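Local coordinates for protein major centromere autoantigen B (Homo sapiens, PDB 1HLV) that binds the CENP-B box of centromeric DNA through an N-terminal pair of helix-turn-helix domains, kinking the DNA it holds, at residues Q7-E12 with C65-K70; Y74-G79 with E109-D114; A83-I88 with I98-K103. All blocks are in the same frame, centred on the assembly; numbering follows the deposited sequence.

Interaction 1. Residues Q7-E12 with C65-K70. With nucleotides of chain A.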
loop_
_atom_site.group_PDB
_atom_site.type_symbol
_atom_site.label_atom_id
_atom_site.label_comp_id
_atom_site.label_asym_id
_atom_site.label_seq_id
_atom_site.Cartn_x
_atom_site.Cartn_y
_atom_site.Cartn_z
ATOM N N GLN C 7 -2.857 15.365 0.325
ATOM C CA GLN C 7 -2.841 13.910 0.240
ATOM C C GLN C 7 -2.755 13.356 1.664
ATOM O O GLN C 7 -2.018 13.875 2.501
ATOM C CB GLN C 7 -1.653 13.424 -0.600
ATOM C CG GLN C 7 -1.925 13.333 -2.109
ATOM C CD GLN C 7 -2.702 12.081 -2.504
ATOM O OE1 GLN C 7 -3.083 11.267 -1.653
ATOM N NE2 GLN C 7 -2.940 11.922 -3.805
ATOM N N LEU C 8 -3.518 12.303 1.931
ATOM C CA LEU C 8 -3.556 11.698 3.254
ATOM C C LEU C 8 -2.914 10.313 3.266
ATOM O O LEU C 8 -2.855 9.646 2.233
ATOM C CB LEU C 8 -5.018 11.595 3.699
ATOM C CG LEU C 8 -5.809 12.907 3.609
ATOM C CD1 LEU C 8 -7.289 12.614 3.519
ATOM C CD2 LEU C 8 -5.510 13.774 4.820
ATOM N N THR C 9 -2.426 9.881 4.428
ATOM C CA THR C 9 -1.825 8.555 4.533
ATOM C C THR C 9 -2.933 7.541 4.763
ATOM O O THR C 9 -4.044 7.894 5.153
ATOM C CB THR C 9 -0.849 8.430 5.718
ATOM O OG1 THR C 9 -1.573 8.557 6.946
ATOM C CG2 THR C 9 0.241 9.491 5.638
ATOM N N PHE C 10 -2.632 6.273 4.528
ATOM C CA PHE C 10 -3.638 5.256 4.735
ATOM C C PHE C 10 -4.063 5.214 6.189
ATOM O O PHE C 10 -5.232 4.960 6.484
ATOM C CB PHE C 10 -3.133 3.898 4.246
ATOM C CG PHE C 10 -3.188 3.759 2.755
ATOM C CD1 PHE C 10 -2.026 3.661 2.003
ATOM C CD2 PHE C 10 -4.415 3.786 2.093
ATOM C CE1 PHE C 10 -2.083 3.591 0.609
ATOM C CE2 PHE C 10 -4.482 3.718 0.698
ATOM C CZ PHE C 10 -3.315 3.621 -0.043
ATOM N N ARG C 11 -3.131 5.490 7.096
ATOM C CA ARG C 11 -3.464 5.497 8.510
ATOM C C ARG C 11 -4.450 6.640 8.812
ATOM O O ARG C 11 -5.390 6.462 9.583
ATOM C CB ARG C 11 -2.193 5.640 9.353
ATOM C CG ARG C 11 -2.436 5.642 10.856
ATOM C CD ARG C 11 -3.052 4.337 11.367
ATOM N NE ARG C 11 -2.049 3.341 11.748
ATOM C CZ ARG C 11 -1.559 2.401 10.942
ATOM N NH1 ARG C 11 -1.976 2.307 9.685
ATOM N NH2 ARG C 11 -0.646 1.550 11.397
ATOM N N GLU C 12 -4.250 7.798 8.184
ATOM C CA GLU C 12 -5.127 8.950 8.393
ATOM C C GLU C 12 -6.532 8.711 7.832
ATOM O O GLU C 12 -7.536 9.061 8.465
ATOM C CB GLU C 12 -4.522 10.208 7.752
ATOM C CG GLU C 12 -3.364 10.833 8.527
ATOM C CD GLU C 12 -2.494 11.755 7.668
ATOM O OE1 GLU C 12 -1.789 12.617 8.239
ATOM O OE2 GLU C 12 -2.499 11.612 6.424
ATOM N N CYS C 65 2.935 6.298 6.289
ATOM C CA CYS C 65 3.551 7.139 5.281
ATOM C C CYS C 65 2.974 6.970 3.888
ATOM O O CYS C 65 2.882 7.933 3.139
ATOM C CB CYS C 65 5.045 6.849 5.268
ATOM S SG CYS C 65 5.786 6.967 6.942
ATOM N N ARG C 66 2.597 5.741 3.547
ATOM C CA ARG C 66 2.025 5.428 2.240
ATOM C C ARG C 66 0.701 6.161 2.093
ATOM O O ARG C 66 -0.097 6.194 3.026
ATOM C CB ARG C 66 1.785 3.919 2.126
ATOM C CG ARG C 66 1.459 3.447 0.730
ATOM C CD ARG C 66 2.683 3.470 -0.157
ATOM N NE ARG C 66 2.366 3.093 -1.535
ATOM C CZ ARG C 66 3.272 2.759 -2.448
ATOM N NH1 ARG C 66 4.561 2.754 -2.135
ATOM N NH2 ARG C 66 2.889 2.423 -3.674
ATOM N N LYS C 67 0.463 6.745 0.927
ATOM C CA LYS C 67 -0.782 7.472 0.694
ATOM C C LYS C 67 -1.558 6.897 -0.491
ATOM O O LYS C 67 -2.792 6.915 -0.520
ATOM C CB LYS C 67 -0.470 8.947 0.436
ATOM C CG LYS C 67 0.288 9.589 1.577
ATOM C CD LYS C 67 0.707 11.004 1.269
ATOM C CE LYS C 67 1.517 11.562 2.433
ATOM N NZ LYS C 67 2.173 12.852 2.093
ATOM N N THR C 68 -0.812 6.365 -1.449
ATOM C CA THR C 68 -1.367 5.811 -2.671
ATOM C C THR C 68 -1.163 4.306 -2.831
ATOM O O THR C 68 -0.090 3.766 -2.535
ATOM C CB THR C 68 -0.726 6.521 -3.850
ATOM O OG1 THR C 68 -1.256 7.848 -3.930
ATOM C CG2 THR C 68 -0.962 5.781 -5.130
ATOM N N ASN C 69 -2.193 3.621 -3.309
ATOM C CA ASN C 69 -2.062 2.188 -3.518
ATOM C C ASN C 69 -1.560 1.920 -4.940
ATOM O O ASN C 69 -2.031 1.006 -5.623
ATOM C CB ASN C 69 -3.391 1.468 -3.305
ATOM C CG ASN C 69 -3.234 -0.039 -3.352
ATOM O OD1 ASN C 69 -4.194 -0.772 -3.607
ATOM N ND2 ASN C 69 -2.011 -0.513 -3.105
ATOM N N LYS C 70 -0.603 2.726 -5.385
ATOM C CA LYS C 70 -0.038 2.555 -6.713
ATOM C C LYS C 70 0.676 1.207 -6.795
ATOM O O LYS C 70 1.329 0.780 -5.848
ATOM C CB LYS C 70 0.934 3.691 -7.026
ATOM C CG LYS C 70 1.541 3.585 -8.412
ATOM C CD LYS C 70 1.768 4.948 -9.030
ATOM C CE LYS C 70 2.746 4.826 -10.171
ATOM N NZ LYS C 70 2.028 4.536 -11.440
ATOM P P DA A 13 3.166 7.685 -1.915
ATOM O OP1 DA A 13 2.369 6.673 -1.169
ATOM O OP2 DA A 13 4.288 8.392 -1.247
ATOM O "O5'" DA A 13 3.738 7.013 -3.234
ATOM C "C5'" DA A 13 2.890 6.256 -4.073
ATOM C "C4'" DA A 13 3.651 5.778 -5.285
ATOM O "O4'" DA A 13 3.814 6.847 -6.248
ATOM C "C3'" DA A 13 5.058 5.227 -5.015
ATOM O "O3'" DA A 13 5.237 4.121 -5.884
ATOM C "C2'" DA A 13 5.959 6.344 -5.508
ATOM C "C1'" DA A 13 5.153 6.808 -6.706
ATOM N N9 DA A 13 5.495 8.111 -7.275
ATOM C C8 DA A 13 5.910 9.257 -6.640
ATOM N N7 DA A 13 6.167 10.252 -7.463
ATOM C C5 DA A 13 5.902 9.721 -8.719
ATOM C C6 DA A 13 5.993 10.263 -10.016
ATOM N N6 DA A 13 6.430 11.499 -10.276
ATOM N N1 DA A 13 5.629 9.478 -11.051
ATOM C C2 DA A 13 5.227 8.226 -10.793
ATOM N N3 DA A 13 5.121 7.598 -9.624
ATOM C C4 DA A 13 5.473 8.411 -8.617
ATOM P P DA A 14 6.299 2.972 -5.538
ATOM O OP1 DA A 14 5.673 1.969 -4.642
ATOM O OP2 DA A 14 7.583 3.608 -5.149
ATOM O "O5'" DA A 14 6.469 2.290 -6.966
ATOM C "C5'" DA A 14 5.303 1.951 -7.720
ATOM C "C4'" DA A 14 5.585 2.007 -9.200
ATOM O "O4'" DA A 14 5.455 3.369 -9.682
ATOM C "C3'" DA A 14 6.995 1.555 -9.538
ATOM O "O3'" DA A 14 7.074 0.343 -10.245
ATOM C "C2'" DA A 14 7.578 2.645 -10.414
ATOM C "C1'" DA A 14 6.506 3.703 -10.581
ATOM N N9 DA A 14 7.092 4.967 -10.128
ATOM C C8 DA A 14 7.294 5.338 -8.823
ATOM N N7 DA A 14 7.893 6.494 -8.689
ATOM C C5 DA A 14 8.083 6.924 -9.992
ATOM C C6 DA A 14 8.652 8.092 -10.523
ATOM N N6 DA A 14 9.134 9.087 -9.774
ATOM N N1 DA A 14 8.700 8.212 -11.866
ATOM C C2 DA A 14 8.199 7.222 -12.612
ATOM N N3 DA A 14 7.625 6.081 -12.230
ATOM C C4 DA A 14 7.596 5.994 -10.890
ATOM P P DA A 12 2.883 14.450 -3.506
ATOM O OP1 DA A 12 2.371 15.268 -2.389
ATOM O OP2 DA A 12 4.246 14.710 -4.045
ATOM O "O5'" DA A 12 2.795 12.926 -3.070
ATOM C "C5'" DA A 12 1.537 12.369 -2.712
ATOM C "C4'" DA A 12 1.446 10.936 -3.169
ATOM O "O4'" DA A 12 1.311 10.856 -4.607
ATOM C "C3'" DA A 12 2.652 10.081 -2.810
ATOM O "O3'" DA A 12 2.162 8.790 -2.471
ATOM C "C2'" DA A 12 3.456 10.050 -4.101
ATOM C "C1'" DA A 12 2.372 10.097 -5.170
ATOM N N9 DA A 12 2.744 10.747 -6.430
ATOM C C8 DA A 12 3.315 11.991 -6.594
ATOM N N7 DA A 12 3.448 12.350 -7.848
ATOM C C5 DA A 12 2.950 11.266 -8.560
ATOM C C6 DA A 12 2.781 11.039 -9.939
ATOM N N6 DA A 12 3.093 11.933 -10.876
ATOM N N1 DA A 12 2.263 9.852 -10.324
ATOM C C2 DA A 12 1.930 8.965 -9.376
ATOM N N3 DA A 12 2.024 9.071 -8.048
ATOM C C4 DA A 12 2.542 10.259 -7.702
#

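Interaction 2. Residues Y74-G79 with E109-D114. With nucleotides of chain A.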
loop_
_atom_site.group_PDB
_atom_site.type_symbol
_atom_site.label_atom_id
_atom_site.label_comp_id
_atom_site.label_asym_id
_atom_site.label_seq_id
_atom_site.Cartn_x
_atom_site.Cartn_y
_atom_site.Cartn_z
ATOM N N TYR C 74 5.001 -4.814 -12.469
ATOM C CA TYR C 74 5.408 -6.206 -12.252
ATOM C C TYR C 74 4.688 -6.773 -11.044
ATOM O O TYR C 74 5.132 -7.772 -10.451
ATOM C CB TYR C 74 6.917 -6.298 -12.010
ATOM C CG TYR C 74 7.738 -5.586 -13.054
ATOM C CD1 TYR C 74 8.691 -4.635 -12.691
ATOM C CD2 TYR C 74 7.544 -5.844 -14.406
ATOM C CE1 TYR C 74 9.426 -3.959 -13.651
ATOM C CE2 TYR C 74 8.271 -5.179 -15.371
ATOM C CZ TYR C 74 9.212 -4.240 -14.992
ATOM O OH TYR C 74 9.948 -3.609 -15.964
ATOM N N ASP C 75 3.574 -6.135 -10.683
ATOM C CA ASP C 75 2.783 -6.560 -9.532
ATOM C C ASP C 75 2.491 -8.056 -9.469
ATOM O O ASP C 75 2.483 -8.641 -8.389
ATOM C CB ASP C 75 1.460 -5.791 -9.469
ATOM C CG ASP C 75 0.652 -6.130 -8.224
ATOM O OD1 ASP C 75 -0.322 -6.912 -8.338
ATOM O OD2 ASP C 75 1.006 -5.634 -7.123
ATOM N N LYS C 76 2.251 -8.689 -10.610
ATOM C CA LYS C 76 1.959 -10.116 -10.584
ATOM C C LYS C 76 3.171 -10.866 -10.045
ATOM O O LYS C 76 3.034 -11.764 -9.216
ATOM C CB LYS C 76 1.593 -10.614 -11.982
ATOM C CG LYS C 76 1.091 -12.043 -12.029
ATOM C CD LYS C 76 0.733 -12.425 -13.459
ATOM C CE LYS C 76 0.323 -13.896 -13.585
ATOM N NZ LYS C 76 -1.043 -14.198 -13.071
ATOM N N LEU C 77 4.358 -10.473 -10.510
ATOM C CA LEU C 77 5.609 -11.092 -10.077
ATOM C C LEU C 77 5.801 -10.870 -8.576
ATOM O O LEU C 77 6.159 -11.795 -7.839
ATOM C CB LEU C 77 6.786 -10.500 -10.865
ATOM C CG LEU C 77 8.215 -10.931 -10.502
ATOM C CD1 LEU C 77 9.186 -10.611 -11.638
ATOM C CD2 LEU C 77 8.640 -10.221 -9.230
ATOM N N GLU C 78 5.554 -9.644 -8.125
ATOM C CA GLU C 78 5.692 -9.322 -6.709
ATOM C C GLU C 78 4.801 -10.182 -5.815
ATOM O O GLU C 78 5.159 -10.492 -4.674
ATOM C CB GLU C 78 5.384 -7.845 -6.482
ATOM C CG GLU C 78 6.524 -6.950 -6.912
ATOM C CD GLU C 78 6.164 -5.483 -6.887
ATOM O OE1 GLU C 78 5.411 -5.065 -5.973
ATOM O OE2 GLU C 78 6.650 -4.755 -7.780
ATOM N N GLY C 79 3.642 -10.571 -6.337
ATOM C CA GLY C 79 2.738 -11.392 -5.559
ATOM C C GLY C 79 3.378 -12.734 -5.303
ATOM O O GLY C 79 3.456 -13.191 -4.161
ATOM N N GLU C 109 10.923 -15.017 -15.838
ATOM C CA GLU C 109 11.098 -15.885 -16.997
ATOM C C GLU C 109 9.839 -16.712 -17.178
ATOM O O GLU C 109 9.343 -16.877 -18.295
ATOM C CB GLU C 109 12.275 -16.845 -16.803
ATOM C CG GLU C 109 13.648 -16.267 -17.070
ATOM C CD GLU C 109 14.758 -17.306 -16.897
ATOM O OE1 GLU C 109 14.734 -18.335 -17.619
ATOM O OE2 GLU C 109 15.647 -17.089 -16.036
ATOM N N GLU C 110 9.337 -17.239 -16.066
ATOM C CA GLU C 110 8.138 -18.065 -16.083
ATOM C C GLU C 110 6.911 -17.299 -16.539
ATOM O O GLU C 110 6.079 -17.837 -17.267
ATOM C CB GLU C 110 7.891 -18.659 -14.704
ATOM C CG GLU C 110 8.953 -19.647 -14.305
ATOM C CD GLU C 110 8.362 -20.913 -13.744
ATOM O OE1 GLU C 110 7.960 -20.895 -12.558
ATOM O OE2 GLU C 110 8.287 -21.915 -14.498
ATOM N N LEU C 111 6.805 -16.044 -16.116
ATOM C CA LEU C 111 5.677 -15.200 -16.490
ATOM C C LEU C 111 5.824 -14.650 -17.906
ATOM O O LEU C 111 4.864 -14.140 -18.491
ATOM C CB LEU C 111 5.536 -14.045 -15.493
ATOM C CG LEU C 111 4.565 -14.247 -14.321
ATOM C CD1 LEU C 111 4.617 -15.672 -13.809
ATOM C CD2 LEU C 111 4.903 -13.263 -13.214
ATOM N N GLY C 112 7.032 -14.759 -18.451
ATOM C CA GLY C 112 7.285 -14.260 -19.786
ATOM C C GLY C 112 7.502 -12.760 -19.815
ATOM O O GLY C 112 7.264 -12.118 -20.839
ATOM N N MET C 113 7.943 -12.192 -18.693
ATOM C CA MET C 113 8.208 -10.755 -18.621
ATOM C C MET C 113 9.641 -10.568 -19.077
ATOM O O MET C 113 10.553 -10.489 -18.261
ATOM C CB MET C 113 8.061 -10.237 -17.186
ATOM C CG MET C 113 6.652 -10.246 -16.644
ATOM S SD MET C 113 6.567 -9.796 -14.885
ATOM C CE MET C 113 7.233 -11.250 -14.175
ATOM N N ASP C 114 9.835 -10.499 -20.388
ATOM C CA ASP C 114 11.168 -10.355 -20.956
ATOM C C ASP C 114 11.830 -9.030 -20.628
ATOM O O ASP C 114 13.046 -8.893 -20.744
ATOM C CB ASP C 114 11.111 -10.525 -22.474
ATOM C CG ASP C 114 10.326 -11.751 -22.889
ATOM O OD1 ASP C 114 10.445 -12.791 -22.199
ATOM O OD2 ASP C 114 9.597 -11.676 -23.906
ATOM P P DG A 16 12.500 -1.165 -14.387
ATOM O OP1 DG A 16 12.272 -2.513 -14.958
ATOM O OP2 DG A 16 12.767 -1.029 -12.932
ATOM O "O5'" DG A 16 13.684 -0.450 -15.167
ATOM C "C5'" DG A 16 13.477 0.046 -16.488
ATOM C "C4'" DG A 16 14.653 0.887 -16.909
ATOM O "O4'" DG A 16 14.694 2.090 -16.102
ATOM C "C3'" DG A 16 15.998 0.193 -16.706
ATOM O "O3'" DG A 16 16.895 0.604 -17.744
ATOM C "C2'" DG A 16 16.446 0.702 -15.348
ATOM C "C1'" DG A 16 15.873 2.114 -15.312
ATOM N N9 DG A 16 15.494 2.581 -13.983
ATOM C C8 DG A 16 14.959 1.837 -12.958
ATOM N N7 DG A 16 14.709 2.544 -11.889
ATOM C C5 DG A 16 15.110 3.829 -12.227
ATOM C C6 DG A 16 15.094 5.031 -11.465
ATOM O O6 DG A 16 14.722 5.201 -10.301
ATOM N N1 DG A 16 15.587 6.106 -12.196
ATOM C C2 DG A 16 16.049 6.036 -13.485
ATOM N N2 DG A 16 16.484 7.179 -14.015
ATOM N N3 DG A 16 16.081 4.926 -14.201
ATOM C C4 DG A 16 15.598 3.868 -13.513
ATOM P P DC A 15 8.509 -0.353 -10.393
ATOM O OP1 DC A 15 8.306 -1.782 -10.730
ATOM O OP2 DC A 15 9.297 0.017 -9.187
ATOM O "O5'" DC A 15 9.134 0.418 -11.627
ATOM C "C5'" DC A 15 8.406 0.542 -12.835
ATOM C "C4'" DC A 15 9.306 1.090 -13.910
ATOM O "O4'" DC A 15 9.321 2.540 -13.820
ATOM C "C3'" DC A 15 10.742 0.620 -13.699
ATOM O "O3'" DC A 15 11.246 -0.220 -14.721
ATOM C "C2'" DC A 15 11.568 1.885 -13.590
ATOM C "C1'" DC A 15 10.639 3.038 -13.936
ATOM N N1 DC A 15 10.816 4.087 -12.922
ATOM C C2 DC A 15 11.415 5.299 -13.286
ATOM O O2 DC A 15 11.666 5.506 -14.476
ATOM N N3 DC A 15 11.696 6.212 -12.326
ATOM C C4 DC A 15 11.370 5.961 -11.054
ATOM N N4 DC A 15 11.685 6.875 -10.130
ATOM C C5 DC A 15 10.707 4.758 -10.668
ATOM C C6 DC A 15 10.448 3.860 -11.625
#

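Interaction 3. Residues A83-I88 with I98-K103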
loop_
_atom_site.group_PDB
_atom_site.type_symbol
_atom_site.label_atom_id
_atom_site.label_comp_id
_atom_site.label_asym_id
_atom_site.label_seq_id
_atom_site.Cartn_x
_atom_site.Cartn_y
_atom_site.Cartn_z
ATOM N N ALA C 83 4.793 -14.374 -1.612
ATOM C CA ALA C 83 4.327 -15.665 -1.134
ATOM C C ALA C 83 5.521 -16.571 -0.888
ATOM O O ALA C 83 5.584 -17.284 0.119
ATOM C CB ALA C 83 3.403 -16.297 -2.154
ATOM N N TRP C 84 6.471 -16.524 -1.816
ATOM C CA TRP C 84 7.675 -17.339 -1.744
ATOM C C TRP C 84 8.557 -17.089 -0.516
ATOM O O TRP C 84 8.784 -18.003 0.277
ATOM C CB TRP C 84 8.502 -17.143 -3.014
ATOM C CG TRP C 84 9.891 -17.700 -2.917
ATOM C CD1 TRP C 84 10.264 -19.015 -3.021
ATOM C CD2 TRP C 84 11.094 -16.959 -2.671
ATOM N NE1 TRP C 84 11.623 -19.134 -2.855
ATOM C CE2 TRP C 84 12.159 -17.890 -2.638
ATOM C CE3 TRP C 84 11.376 -15.598 -2.475
ATOM C CZ2 TRP C 84 13.488 -17.503 -2.417
ATOM C CZ3 TRP C 84 12.692 -15.212 -2.257
ATOM C CH2 TRP C 84 13.735 -16.165 -2.230
ATOM N N PHE C 85 9.061 -15.866 -0.352
ATOM C CA PHE C 85 9.924 -15.586 0.789
ATOM C C PHE C 85 9.165 -15.530 2.103
ATOM O O PHE C 85 9.749 -15.704 3.173
ATOM C CB PHE C 85 10.739 -14.291 0.578
ATOM C CG PHE C 85 9.941 -13.006 0.673
ATOM C CD1 PHE C 85 9.255 -12.663 1.836
ATOM C CD2 PHE C 85 9.949 -12.100 -0.381
ATOM C CE1 PHE C 85 8.593 -11.439 1.945
ATOM C CE2 PHE C 85 9.295 -10.877 -0.283
ATOM C CZ PHE C 85 8.616 -10.545 0.882
ATOM N N GLN C 86 7.863 -15.289 2.020
ATOM C CA GLN C 86 7.029 -15.216 3.211
ATOM C C GLN C 86 6.874 -16.617 3.785
ATOM O O GLN C 86 6.541 -16.794 4.954
ATOM C CB GLN C 86 5.665 -14.644 2.846
ATOM C CG GLN C 86 5.123 -13.678 3.860
ATOM C CD GLN C 86 4.054 -12.785 3.268
ATOM O OE1 GLN C 86 3.016 -13.261 2.796
ATOM N NE2 GLN C 86 4.306 -11.478 3.282
ATOM N N GLN C 87 7.129 -17.608 2.941
ATOM C CA GLN C 87 7.037 -19.007 3.325
ATOM C C GLN C 87 8.351 -19.428 3.981
ATOM O O GLN C 87 8.388 -20.356 4.794
ATOM C CB GLN C 87 6.759 -19.845 2.078
ATOM C CG GLN C 87 6.574 -21.328 2.318
ATOM C CD GLN C 87 6.119 -22.048 1.058
ATOM O OE1 GLN C 87 6.758 -21.951 0.006
ATOM N NE2 GLN C 87 5.008 -22.775 1.158
ATOM N N ILE C 88 9.428 -18.734 3.613
ATOM C CA ILE C 88 10.755 -18.990 4.166
ATOM C C ILE C 88 10.836 -18.347 5.548
ATOM O O ILE C 88 11.418 -18.904 6.476
ATOM C CB ILE C 88 11.868 -18.379 3.282
ATOM C CG1 ILE C 88 11.938 -19.113 1.940
ATOM C CG2 ILE C 88 13.207 -18.446 4.007
ATOM C CD1 ILE C 88 12.918 -18.499 0.946
ATOM N N ILE C 98 20.451 -11.405 -2.180
ATOM C CA ILE C 98 20.972 -12.023 -3.395
ATOM C C ILE C 98 20.049 -13.139 -3.887
ATOM O O ILE C 98 19.860 -13.318 -5.090
ATOM C CB ILE C 98 22.409 -12.571 -3.147
ATOM C CG1 ILE C 98 23.424 -11.484 -3.484
ATOM C CG2 ILE C 98 22.683 -13.806 -3.985
ATOM C CD1 ILE C 98 23.344 -11.019 -4.937
ATOM N N ILE C 99 19.475 -13.889 -2.956
ATOM C CA ILE C 99 18.571 -14.963 -3.325
ATOM C C ILE C 99 17.255 -14.367 -3.820
ATOM O O ILE C 99 16.623 -14.893 -4.736
ATOM C CB ILE C 99 18.304 -15.891 -2.126
ATOM C CG1 ILE C 99 19.624 -16.503 -1.653
ATOM C CG2 ILE C 99 17.343 -16.983 -2.512
ATOM C CD1 ILE C 99 20.394 -17.238 -2.742
ATOM N N LEU C 100 16.856 -13.253 -3.219
ATOM C CA LEU C 100 15.624 -12.583 -3.595
ATOM C C LEU C 100 15.679 -12.132 -5.048
ATOM O O LEU C 100 14.744 -12.371 -5.811
ATOM C CB LEU C 100 15.393 -11.366 -2.703
ATOM C CG LEU C 100 14.044 -10.672 -2.854
ATOM C CD1 LEU C 100 13.041 -11.347 -1.948
ATOM C CD2 LEU C 100 14.168 -9.215 -2.475
ATOM N N LYS C 101 16.772 -11.484 -5.437
ATOM C CA LYS C 101 16.900 -10.994 -6.807
ATOM C C LYS C 101 16.983 -12.118 -7.824
ATOM O O LYS C 101 16.568 -11.971 -8.974
ATOM C CB LYS C 101 18.135 -10.110 -6.941
ATOM C CG LYS C 101 18.372 -9.628 -8.350
ATOM C CD LYS C 101 19.507 -8.641 -8.399
ATOM C CE LYS C 101 19.727 -8.138 -9.812
ATOM N NZ LYS C 101 20.825 -7.134 -9.866
ATOM N N GLU C 102 17.528 -13.244 -7.389
ATOM C CA GLU C 102 17.686 -14.413 -8.238
ATOM C C GLU C 102 16.313 -15.030 -8.504
ATOM O O GLU C 102 15.964 -15.371 -9.642
ATOM C CB GLU C 102 18.592 -15.403 -7.519
ATOM C CG GLU C 102 18.964 -16.642 -8.281
ATOM C CD GLU C 102 19.900 -17.508 -7.464
ATOM O OE1 GLU C 102 21.011 -17.027 -7.136
ATOM O OE2 GLU C 102 19.527 -18.658 -7.135
ATOM N N LYS C 103 15.538 -15.155 -7.435
ATOM C CA LYS C 103 14.203 -15.714 -7.511
ATOM C C LYS C 103 13.283 -14.851 -8.373
ATOM O O LYS C 103 12.464 -15.373 -9.115
ATOM C CB LYS C 103 13.624 -15.850 -6.102
ATOM C CG LYS C 103 12.238 -16.455 -6.056
ATOM C CD LYS C 103 12.226 -17.876 -6.594
ATOM C CE LYS C 103 10.878 -18.533 -6.361
ATOM N NZ LYS C 103 10.838 -19.932 -6.876
#

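Interaction 1. Residues Q7-E12 with C65-K70
The carbonyl oxygen of Arg66 is gripped from the 7-12 side: Phe10 N donates to Arg66 O at 2.9 Å, approaching nearly along the C=O axis with an N-H...O angle of 154°, and Thr9 CA adds a longer CA-H...O contact to the same oxygen. The far end of the Phe10 ring, CE1 and CZ, reaches the loop. Lys67 O sits over one ring face, displaced toward the rim, while Asn69 N lies at the edge and CE1 meets Arg66 CG at 3.5 Å. Phe10 and Arg66 run side by side, with ring and guanidinium planes only 14° apart. Within 7-12, Thr9 as N-cap and Glu12 form a capping box that starts helix 10-22, the first helix of the N-terminal helix-turn-helix domain. Glu12 N donates to Thr9 OG1 at 3.0 Å, and Thr9 N returns a nearly straight bond to Glu12 OE2, which it meets on the anti side of the carboxylate. Held by the bond from Phe10 N, loop 65-70 lies against the start of that helix while turning its amides to the DNA backbone. Lys67 N and Thr68 N both donate to OP1 of DA13 of chain A, the former in a nearly straight bond of 2.8 Å. Arg66 is bent at chi2 (73°), and its NE is held by Thr68 O at 2.7 Å, which helps fix the guanidinium's rotation; NH1 and NH2 then both donate to OP1 of DA14 of chain A. Lys67, extended beyond CG, crosses Gln7, with CD 3.9 Å from Gln7 CB.

Interaction 2. Residues Y74-G79 with E109-D114
The Tyr74 ring has DNA phosphate oxygens and the sulfur of Met113 around it. OP1 of DG16 of chain A lies at the ring edge, near its plane, where it accepts a hydrogen bond from Tyr74 OH at 2.8 Å. OP1 of DC15 of chain A stands obliquely to the ring, nearest CD1. Met113 SD approaches the CD2 side, also obliquely: it is 5.3 Å from the ring centroid and 67° off the normal, a Met-aromatic contact made neither squarely over the face nor in the plane. The ring of Phe116 meets Tyr74 edge-to-face. Met113 reaches this position with CG beside its own backbone N and a straight chi2, after which the bend at chi3 (-73°) turns the methyl toward Leu77. There CE touches Leu77 CD1 at 3.3 Å and also comes close to Leu77 CB, so that sulfur and methyl serve two residues of the same helix start. Both segments belong to the second DNA-binding domain, assigned to the Tc5 transposase family of the helix-turn-helix clan. The contact joins the N-terminal end of helix 75-88, where Tyr74 is the N-cap residue, to the C-terminal end of helix 97-111. That second helix closes in a Schellman motif, with Gly112 as the C-prime residue at a phi of 80°; the chain then turns through Met113, the centre of an inverse gamma turn. Two residues before Met113, Leu111 lays its CD2 branch against the backbone of Leu77, 3.9 Å from Leu77 CA. The aliphatic part of Lys76 passes obliquely over the same methyl, with CG 4.2 Å from Leu111 CD2.

Interaction 3. Residues A83-I88 with I98-K103
Trp84 and Lys103 meet because both first torsions carry the side chain off opposite to the backbone N, and the lysine then bends at chi2 (62°) to lie over the indole. They join helices 75-88 and 97-111 of the Tc5-type DNA-binding domain; the short axes run at 146°, nearer antiparallel than parallel, and approach to 11.5 Å. Trp84, Phe85, Leu100 and Lys103 bridge that separation. Lys103 covers one indole face along its length, with CG above the centre of the ring system and CE over the five-membered ring, 3.6 Å from its centroid and 16° off the normal, a CH-pi contact. Its NZ extends the contact as an off-centre cation-pi interaction, 4.4 Å from the same centroid. Ile88 CD1, from the tryptophan's own helix, packs on the opposite face toward the rim, so the indole is sandwiched between aliphatic groups. At the edge, near the ring plane, Ile99 CG2 meets CH2 of Trp84 at 3.7 Å, and Leu100 CD1 approaches CZ3. Phe85 packs on Phe126 of helix 120-129, and Leu100 touches Leu123 of that helix; the third helix thereby continues this apolar core. One methyl serves both aromatic residues: besides its contact with Trp84, Leu100 CD1 lies 3.5 Å from Phe85 CD2.

In the fold
Interaction 1 closes before the other two open, and its centre lies about 26 Å from that of interaction 2 and about 27 Å from that of interaction 3, consistent with two separate DNA-binding domains. The centres of interactions 2 and 3 are about 14 Å apart, and the two share helices 75-88 and 97-111: residues 83-88 and 98-103 are nested within the loop that 74-79 and 109-114 close, so the two contacts pin the same helix pair at successive levels. The DNA strand of chain A connects both domains: interaction 1 holds phosphates of DA13 and DA14, interaction 2 that of DG16. Interaction 3 comes within about 4 Å of the nucleic acid at its nearest atom.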